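Local coordinates for methyltransferase-like protein 5 (Pyrococcus horikoshii, PDB 1WY7), which probably acts as an S-adenosylmethionine-dependent methyltransferase, perhaps on RNA, and holds the product S-adenosyl-L-homocysteine in the crystal, at residues R4-E7 against L8-L12; V85-L88 against I89-G93; H128-R131 against P132-K136. All coordinates share one frame; numbering follows the deposited sequence.

All three contacts are short-range, each within one helix or at one of its ends, and they illustrate how place in the fold sets the chemistry. Each lies on a different helix, so none shares an element with another. Contact 1 is a surface contact on helix 6-13, where backbone bonds do most of the holding and two lysines and a glutamate lie exposed. Contact 2, on helix 82-91, is partly buried: several of its apolar side chains face the central sheet, and a buried asparagine is satisfied by neighbouring loops. Contact 3, also partly buried, starts helix 131-140 and alone includes a residue of the S-adenosyl-L-homocysteine pocket. No two contacts touch.

Contact 1. Residues R4-E7 against L8-L12; sequences RKKE and LAIAL
Ile10 turns CG1 to the side of its own backbone N (chi1 -71°), back along the helix toward Lys6, and an extended second torsion carries CD1 onward over the same residue. Lys6 meets it with CG set opposite its backbone N (chi1 176°), and the two side chains pass at a slant, CG of Lys6 lying 4.1 Å from CD1 of Ile10. Beneath this touch the carbonyl of Lys6 meets Ile10 twice: its O takes a hydrogen bond from Ile10 N at 3.0 Å, the donor tilted 31° from the carbonyl plane, and CG1 of Ile10 is crowded against the same oxygen, also at 3.0 Å.

One residue earlier, Lys5 holds the N-cap position. Its O accepts from Ala9 N at 3.3 Å and, more weakly, from Leu8 N; its CB rests 3.9 Å from CB of Leu8 before the rest of the chain leads away. A further bond, from Ala11 N to Glu7 O, is 2.9 Å long and nearly straight.

Toward the body of the protein, Ala9 and Leu12 pack on helix 32-44, and Leu12 reaches helix 62-69 as well. The chemistry is that of an exposed first helical turn: main-chain bonds give it its shape, the aliphatic stem of Lys6 and the side chain of Ile10 add a thin apolar cover, and the charged groups of Lys5, Lys6 and Glu7 lie at the surface.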
loop_
_atom_site.group_PDB
_atom_site.type_symbol
_atom_site.label_atom_id
_atom_site.label_comp_id
_atom_site.label_asym_id
_atom_site.label_seq_id
_atom_site.Cartn_x
_atom_site.Cartn_y
_atom_site.Cartn_z
ATOM N N ARG A 4 -9.338 -0.852 12.810
ATOM C CA ARG A 4 -10.427 -1.384 11.946
ATOM C C ARG A 4 -11.496 -0.323 11.726
ATOM O O ARG A 4 -12.468 -0.554 11.004
ATOM C CB ARG A 4 -11.066 -2.606 12.600
ATOM C CG ARG A 4 -11.112 -3.812 11.697
ATOM C CD ARG A 4 -12.321 -4.705 11.959
ATOM N NE ARG A 4 -13.583 -4.056 11.599
ATOM C CZ ARG A 4 -14.334 -3.345 12.437
ATOM N NH1 ARG A 4 -13.960 -3.185 13.701
ATOM N NH2 ARG A 4 -15.461 -2.785 12.009
ATOM N N LYS A 5 -11.305 0.834 12.360
ATOM C CA LYS A 5 -12.237 1.951 12.268
ATOM C C LYS A 5 -13.055 1.909 10.990
ATOM O O LYS A 5 -12.536 2.142 9.895
ATOM C CB LYS A 5 -11.486 3.273 12.324
ATOM C CG LYS A 5 -12.309 4.423 12.860
ATOM C CD LYS A 5 -12.484 4.278 14.362
ATOM C CE LYS A 5 -12.973 5.564 14.995
ATOM N NZ LYS A 5 -12.813 5.525 16.476
ATOM N N LYS A 6 -14.335 1.590 11.139
ATOM C CA LYS A 6 -15.249 1.534 10.008
ATOM C C LYS A 6 -15.486 2.944 9.464
ATOM O O LYS A 6 -15.859 3.108 8.300
ATOM C CB LYS A 6 -16.582 0.893 10.412
ATOM C CG LYS A 6 -17.614 0.908 9.288
ATOM C CD LYS A 6 -18.882 0.130 9.622
ATOM C CE LYS A 6 -18.660 -1.382 9.553
ATOM N NZ LYS A 6 -19.926 -2.155 9.779
ATOM N N GLU A 7 -15.276 3.960 10.301
ATOM C CA GLU A 7 -15.444 5.347 9.864
ATOM C C GLU A 7 -14.382 5.660 8.813
ATOM O O GLU A 7 -14.656 6.302 7.796
ATOM C CB GLU A 7 -15.280 6.324 11.034
ATOM C CG GLU A 7 -16.549 6.566 11.834
ATOM C CD GLU A 7 -16.382 6.225 13.303
ATOM O OE1 GLU A 7 -15.892 5.110 13.599
ATOM O OE2 GLU A 7 -16.749 7.064 14.159
ATOM N N LEU A 8 -13.162 5.198 9.076
ATOM C CA LEU A 8 -12.048 5.418 8.169
ATOM C C LEU A 8 -12.323 4.710 6.840
ATOM O O LEU A 8 -12.128 5.284 5.763
ATOM C CB LEU A 8 -10.748 4.905 8.806
ATOM C CG LEU A 8 -9.440 5.006 8.005
ATOM C CD1 LEU A 8 -9.202 6.431 7.544
ATOM C CD2 LEU A 8 -8.292 4.549 8.884
ATOM N N ALA A 9 -12.796 3.470 6.924
ATOM C CA ALA A 9 -13.100 2.691 5.729
ATOM C C ALA A 9 -14.129 3.423 4.880
ATOM O O ALA A 9 -13.999 3.498 3.658
ATOM C CB ALA A 9 -13.618 1.310 6.118
ATOM N N ILE A 10 -15.149 3.964 5.541
ATOM C CA ILE A 10 -16.217 4.701 4.865
ATOM C C ILE A 10 -15.657 5.927 4.155
ATOM O O ILE A 10 -15.954 6.193 2.987
ATOM C CB ILE A 10 -17.289 5.165 5.895
ATOM C CG1 ILE A 10 -18.078 3.955 6.401
ATOM C CG2 ILE A 10 -18.219 6.203 5.275
ATOM C CD1 ILE A 10 -19.086 4.294 7.505
ATOM N N ALA A 11 -14.851 6.687 4.879
ATOM C CA ALA A 11 -14.257 7.884 4.311
ATOM C C ALA A 11 -13.323 7.543 3.142
ATOM O O ALA A 11 -13.278 8.273 2.140
ATOM C CB ALA A 11 -13.501 8.652 5.387
ATOM N N LEU A 12 -12.588 6.440 3.261
ATOM C CA LEU A 12 -11.669 6.031 2.200
ATOM C C LEU A 12 -12.417 5.598 0.945
ATOM O O LEU A 12 -11.929 5.800 -0.162
ATOM C CB LEU A 12 -10.752 4.886 2.673
ATOM C CG LEU A 12 -9.746 5.262 3.762
ATOM C CD1 LEU A 12 -8.920 4.059 4.148
ATOM C CD2 LEU A 12 -8.866 6.403 3.267
#

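Contact 2. Residues V85-L88 against I89-G93; sequences VDVL and IENLG
Ile89 N gives the shortest hydrogen bond here, 2.8 Å to Val85 O and almost straight at 169°. The acceptor is pressed from a second direction as well: with CG1 beside its own backbone N (chi1 -52°), Ile89 lays that carbon 2.9 Å from Val85 O, a tight approach. From there the isoleucine runs alongside Val85, their CG1 atoms 3.8 Å apart, and its CD1 turns to meet CD1 of Leu88 at 3.7 Å. An alanine in place of Ile89 would probably leave Val85 CG1 and Leu88 CD1 without this shared neighbour and open a gap against Phe99 and Val101 of strand 99-103.

Leu88 continues the apolar row to Leu92, CD1 to CD1 at 4.0 Å, while the backbone below repeats the helical bond from Leu92 N to Leu88 O. Leu92 is also where helical backbone angles end, and its side chain reaches both strands 74-79 and 99-103.

A different face carries Val87 and Asn91, which lie side by side. ND2 of Asn91 sits 3.3 Å from CG1 of Val87, yet the amide spends its polar atoms elsewhere: ND2 donates to Thr60 O and OD1 accepts from Lys16 N. Buried as it is, the amide is thus satisfied at both ends and its flip is fixed by a donor and an acceptor. At the exposed surface Asp86 forms a salt bridge with Lys82.

The division of labour is that of a helix in a beta-alpha-beta unit, here between strands 74-79 and 99-103: Val85, Ile89 and Leu92 meet the sheet, one buried amide ties the helix to the loops of Lys16 and Thr60, and charge stays outside.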
loop_
_atom_site.group_PDB
_atom_site.type_symbol
_atom_site.label_atom_id
_atom_site.label_comp_id
_atom_site.label_asym_id
_atom_site.label_seq_id
_atom_site.Cartn_x
_atom_site.Cartn_y
_atom_site.Cartn_z
ATOM N N VAL A 85 -1.824 9.256 -11.167
ATOM C CA VAL A 85 -1.403 10.411 -10.388
ATOM C C VAL A 85 -2.418 11.550 -10.502
ATOM O O VAL A 85 -2.622 12.288 -9.541
ATOM C CB VAL A 85 0.001 10.882 -10.844
ATOM C CG1 VAL A 85 0.430 12.140 -10.078
ATOM C CG2 VAL A 85 1.000 9.763 -10.605
ATOM N N ASP A 86 -3.061 11.687 -11.663
ATOM C CA ASP A 86 -4.063 12.743 -11.831
ATOM C C ASP A 86 -5.161 12.584 -10.778
ATOM O O ASP A 86 -5.590 13.559 -10.165
ATOM C CB ASP A 86 -4.698 12.703 -13.225
ATOM C CG ASP A 86 -3.700 12.956 -14.339
ATOM O OD1 ASP A 86 -2.838 13.852 -14.190
ATOM O OD2 ASP A 86 -3.787 12.257 -15.374
ATOM N N VAL A 87 -5.608 11.351 -10.581
ATOM C CA VAL A 87 -6.642 11.040 -9.596
ATOM C C VAL A 87 -6.078 11.224 -8.194
ATOM O O VAL A 87 -6.743 11.755 -7.305
ATOM C CB VAL A 87 -7.127 9.569 -9.755
ATOM C CG1 VAL A 87 -8.194 9.237 -8.714
ATOM C CG2 VAL A 87 -7.666 9.354 -11.165
ATOM N N LEU A 88 -4.840 10.766 -8.011
ATOM C CA LEU A 88 -4.139 10.861 -6.731
ATOM C C LEU A 88 -4.111 12.307 -6.235
ATOM O O LEU A 88 -4.484 12.586 -5.093
ATOM C CB LEU A 88 -2.709 10.321 -6.899
ATOM C CG LEU A 88 -1.613 10.257 -5.821
ATOM C CD1 LEU A 88 -1.353 11.625 -5.219
ATOM C CD2 LEU A 88 -1.992 9.279 -4.765
ATOM N N ILE A 89 -3.674 13.220 -7.095
ATOM C CA ILE A 89 -3.577 14.630 -6.730
ATOM C C ILE A 89 -4.916 15.211 -6.307
ATOM O O ILE A 89 -5.000 15.971 -5.348
ATOM C CB ILE A 89 -3.032 15.465 -7.896
ATOM C CG1 ILE A 89 -1.733 14.846 -8.408
ATOM C CG2 ILE A 89 -2.806 16.898 -7.451
ATOM C CD1 ILE A 89 -0.701 14.625 -7.358
ATOM N N GLU A 90 -5.969 14.848 -7.028
ATOM C CA GLU A 90 -7.278 15.362 -6.684
ATOM C C GLU A 90 -7.750 14.773 -5.358
ATOM O O GLU A 90 -8.296 15.491 -4.518
ATOM C CB GLU A 90 -8.293 15.060 -7.787
ATOM C CG GLU A 90 -9.534 15.931 -7.671
ATOM C CD GLU A 90 -10.617 15.554 -8.653
ATOM O OE1 GLU A 90 -10.290 15.379 -9.844
ATOM O OE2 GLU A 90 -11.795 15.442 -8.236
ATOM N N ASN A 91 -7.530 13.478 -5.159
ATOM C CA ASN A 91 -7.950 12.841 -3.919
ATOM C C ASN A 91 -7.265 13.427 -2.679
ATOM O O ASN A 91 -7.899 13.571 -1.634
ATOM C CB ASN A 91 -7.706 11.329 -3.985
ATOM C CG ASN A 91 -8.786 10.597 -4.761
ATOM O OD1 ASN A 91 -9.937 11.014 -4.774
ATOM N ND2 ASN A 91 -8.423 9.487 -5.388
ATOM N N LEU A 92 -5.982 13.766 -2.795
ATOM C CA LEU A 92 -5.228 14.328 -1.666
ATOM C C LEU A 92 -5.269 15.858 -1.624
ATOM O O LEU A 92 -4.468 16.491 -0.929
ATOM C CB LEU A 92 -3.762 13.891 -1.717
ATOM C CG LEU A 92 -3.399 12.401 -1.720
ATOM C CD1 LEU A 92 -1.926 12.253 -1.327
ATOM C CD2 LEU A 92 -4.257 11.644 -0.751
ATOM N N GLY A 93 -6.199 16.441 -2.377
ATOM C CA GLY A 93 -6.329 17.888 -2.422
ATOM C C GLY A 93 -6.346 18.609 -1.084
ATOM O O GLY A 93 -5.771 19.674 -0.962
#

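Contact 3. Residues H128-R131 against P132-K136; sequences HADR and PFLLK. With SAH (S-adenosyl-L-homocysteine), chain E.
Phe133 stands between the backbone of Ala129 and the bound S-adenosyl-L-homocysteine (SAH). Its ring tip comes down on a face of the adenine, CZ lying 3.4 Å from SAH C4, with the phenyl plane turned steeply to the purine: an edge-to-face approach. Farther back along the ring edge, CD1 meets Ala129 O at 3.4 Å, close to the plane of the ring. With CG beside the backbone N (chi1 -73°), the ring is directed out from the helix into the pocket, where Val106, Pro120 and Pro121 also touch it.

The next shell sets the start of that helix. Asp130 O receives Leu134 N at 3.1 Å and, by a weak bond, Phe133 N, which fixes the backbone around Phe133 chiefly through the amide of Leu134. Arg131 O takes Leu135 N at 2.9 Å, nearly straight at 171°. Pro132, with no N-H to offer, puts its CD 3.2 Å from Ala129 O.

These carbonyls are set in turn by the type I turn from His128 to Arg131, closed by Arg131 N on His128 O. Across it Arg131 folds back, its NH1 3.7 Å above the centre of the His128 ring.

The arrangement belongs to the adenine end of the cofactor pocket in a Rossmann-like methyltransferase, beside the Asn-Pro-Pro-Phe motif that follows strand 115-118, as in N6-adenine methyltransferases and their relatives.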
loop_
_atom_site.group_PDB
_atom_site.type_symbol
_atom_site.label_atom_id
_atom_site.label_comp_id
_atom_site.label_asym_id
_atom_site.label_seq_id
_atom_site.Cartn_x
_atom_site.Cartn_y
_atom_site.Cartn_z
ATOM N N HIS A 128 6.359 -12.250 -10.802
ATOM C CA HIS A 128 7.141 -11.606 -9.748
ATOM C C HIS A 128 7.057 -10.074 -9.691
ATOM O O HIS A 128 8.009 -9.420 -9.262
ATOM C CB HIS A 128 8.612 -11.985 -9.903
ATOM C CG HIS A 128 8.865 -13.459 -9.892
ATOM N ND1 HIS A 128 7.970 -14.364 -9.368
ATOM C CD2 HIS A 128 9.939 -14.180 -10.294
ATOM C CE1 HIS A 128 8.480 -15.581 -9.447
ATOM N NE2 HIS A 128 9.676 -15.494 -10.005
ATOM N N ALA A 129 5.934 -9.504 -10.112
ATOM C CA ALA A 129 5.782 -8.053 -10.113
ATOM C C ALA A 129 5.879 -7.445 -8.713
ATOM O O ALA A 129 6.195 -6.270 -8.565
ATOM C CB ALA A 129 4.453 -7.666 -10.764
ATOM N N ASP A 130 5.635 -8.257 -7.689
ATOM C CA ASP A 130 5.680 -7.784 -6.314
ATOM C C ASP A 130 7.086 -7.698 -5.714
ATOM O O ASP A 130 7.324 -6.934 -4.769
ATOM C CB ASP A 130 4.785 -8.676 -5.448
ATOM C CG ASP A 130 5.231 -10.131 -5.445
ATOM O OD1 ASP A 130 5.894 -10.574 -6.410
ATOM O OD2 ASP A 130 4.902 -10.842 -4.471
ATOM N N ARG A 131 8.026 -8.457 -6.266
ATOM C CA ARG A 131 9.389 -8.450 -5.735
ATOM C C ARG A 131 10.095 -7.098 -5.765
ATOM O O ARG A 131 10.775 -6.739 -4.805
ATOM C CB ARG A 131 10.223 -9.528 -6.428
ATOM C CG ARG A 131 9.791 -10.929 -6.013
ATOM C CD ARG A 131 9.962 -11.902 -7.154
ATOM N NE ARG A 131 11.088 -12.808 -6.963
ATOM C CZ ARG A 131 10.981 -14.024 -6.440
ATOM N NH1 ARG A 131 9.794 -14.480 -6.058
ATOM N NH2 ARG A 131 12.061 -14.779 -6.295
ATOM N N PRO A 132 9.947 -6.331 -6.856
ATOM C CA PRO A 132 10.599 -5.017 -6.920
ATOM C C PRO A 132 10.103 -4.116 -5.777
ATOM O O PRO A 132 10.846 -3.277 -5.256
ATOM C CB PRO A 132 10.167 -4.486 -8.291
ATOM C CG PRO A 132 9.989 -5.730 -9.101
ATOM C CD PRO A 132 9.313 -6.671 -8.146
ATOM N N PHE A 133 8.839 -4.291 -5.394
ATOM C CA PHE A 133 8.250 -3.498 -4.312
ATOM C C PHE A 133 8.796 -3.897 -2.930
ATOM O O PHE A 133 9.156 -3.036 -2.130
ATOM C CB PHE A 133 6.717 -3.617 -4.329
ATOM C CG PHE A 133 6.062 -2.870 -5.460
ATOM C CD1 PHE A 133 6.028 -3.400 -6.752
ATOM C CD2 PHE A 133 5.507 -1.615 -5.239
ATOM C CE1 PHE A 133 5.444 -2.677 -7.809
ATOM C CE2 PHE A 133 4.923 -0.887 -6.282
ATOM C CZ PHE A 133 4.891 -1.414 -7.564
ATOM N N LEU A 134 8.864 -5.199 -2.659
ATOM C CA LEU A 134 9.387 -5.674 -1.381
ATOM C C LEU A 134 10.859 -5.297 -1.258
ATOM O O LEU A 134 11.284 -4.813 -0.210
ATOM C CB LEU A 134 9.206 -7.185 -1.253
ATOM C CG LEU A 134 7.747 -7.601 -1.076
ATOM C CD1 LEU A 134 7.577 -9.076 -1.379
ATOM C CD2 LEU A 134 7.312 -7.267 0.345
ATOM N N LEU A 135 11.632 -5.502 -2.330
ATOM C CA LEU A 135 13.054 -5.138 -2.314
ATOM C C LEU A 135 13.237 -3.657 -1.999
ATOM O O LEU A 135 14.036 -3.302 -1.150
ATOM C CB LEU A 135 13.733 -5.444 -3.663
ATOM C CG LEU A 135 14.463 -6.787 -3.773
ATOM C CD1 LEU A 135 15.059 -6.941 -5.182
ATOM C CD2 LEU A 135 15.558 -6.853 -2.713
ATOM N N LYS A 136 12.513 -2.795 -2.704
ATOM C CA LYS A 136 12.614 -1.356 -2.473
ATOM C C LYS A 136 12.176 -0.985 -1.052
ATOM O O LYS A 136 12.847 -0.218 -0.370
ATOM C CB LYS A 136 11.763 -0.607 -3.497
ATOM C CG LYS A 136 11.776 0.899 -3.347
ATOM C CD LYS A 136 13.190 1.453 -3.437
ATOM C CE LYS A 136 13.858 1.065 -4.755
ATOM N NZ LYS A 136 15.265 1.525 -4.756
HETATM N N SAH E . -5.381 2.421 -5.624
HETATM C CA SAH E . -4.549 1.615 -4.709
HETATM C CB SAH E . -3.325 1.137 -5.506
HETATM C CG SAH E . -3.709 -0.170 -6.102
HETATM S SD SAH E . -2.641 -1.130 -7.192
HETATM C C SAH E . -4.245 2.482 -3.516
HETATM O O SAH E . -5.006 3.473 -3.287
HETATM O OXT SAH E . -3.219 2.118 -2.851
HETATM C "C5'" SAH E . -0.989 -0.499 -6.986
HETATM C "C4'" SAH E . -0.400 0.442 -8.047
HETATM O "O4'" SAH E . 0.909 -0.044 -8.440
HETATM C "C3'" SAH E . -1.132 0.510 -9.389
HETATM O "O3'" SAH E . -1.840 1.765 -9.326
HETATM C "C2'" SAH E . -0.042 0.590 -10.470
HETATM O "O2'" SAH E . -0.100 1.542 -11.507
HETATM C "C1'" SAH E . 1.249 0.620 -9.634
HETATM N N9 SAH E . 2.380 -0.066 -10.242
HETATM C C8 SAH E . 2.439 -1.248 -10.959
HETATM N N7 SAH E . 3.647 -1.576 -11.344
HETATM C C5 SAH E . 4.449 -0.551 -10.853
HETATM C C6 SAH E . 5.846 -0.295 -10.901
HETATM N N6 SAH E . 6.707 -1.135 -11.517
HETATM N N1 SAH E . 6.354 0.837 -10.308
HETATM C C2 SAH E . 5.490 1.671 -9.683
HETATM N N3 SAH E . 4.148 1.539 -9.565
HETATM C C4 SAH E . 3.680 0.392 -10.175
#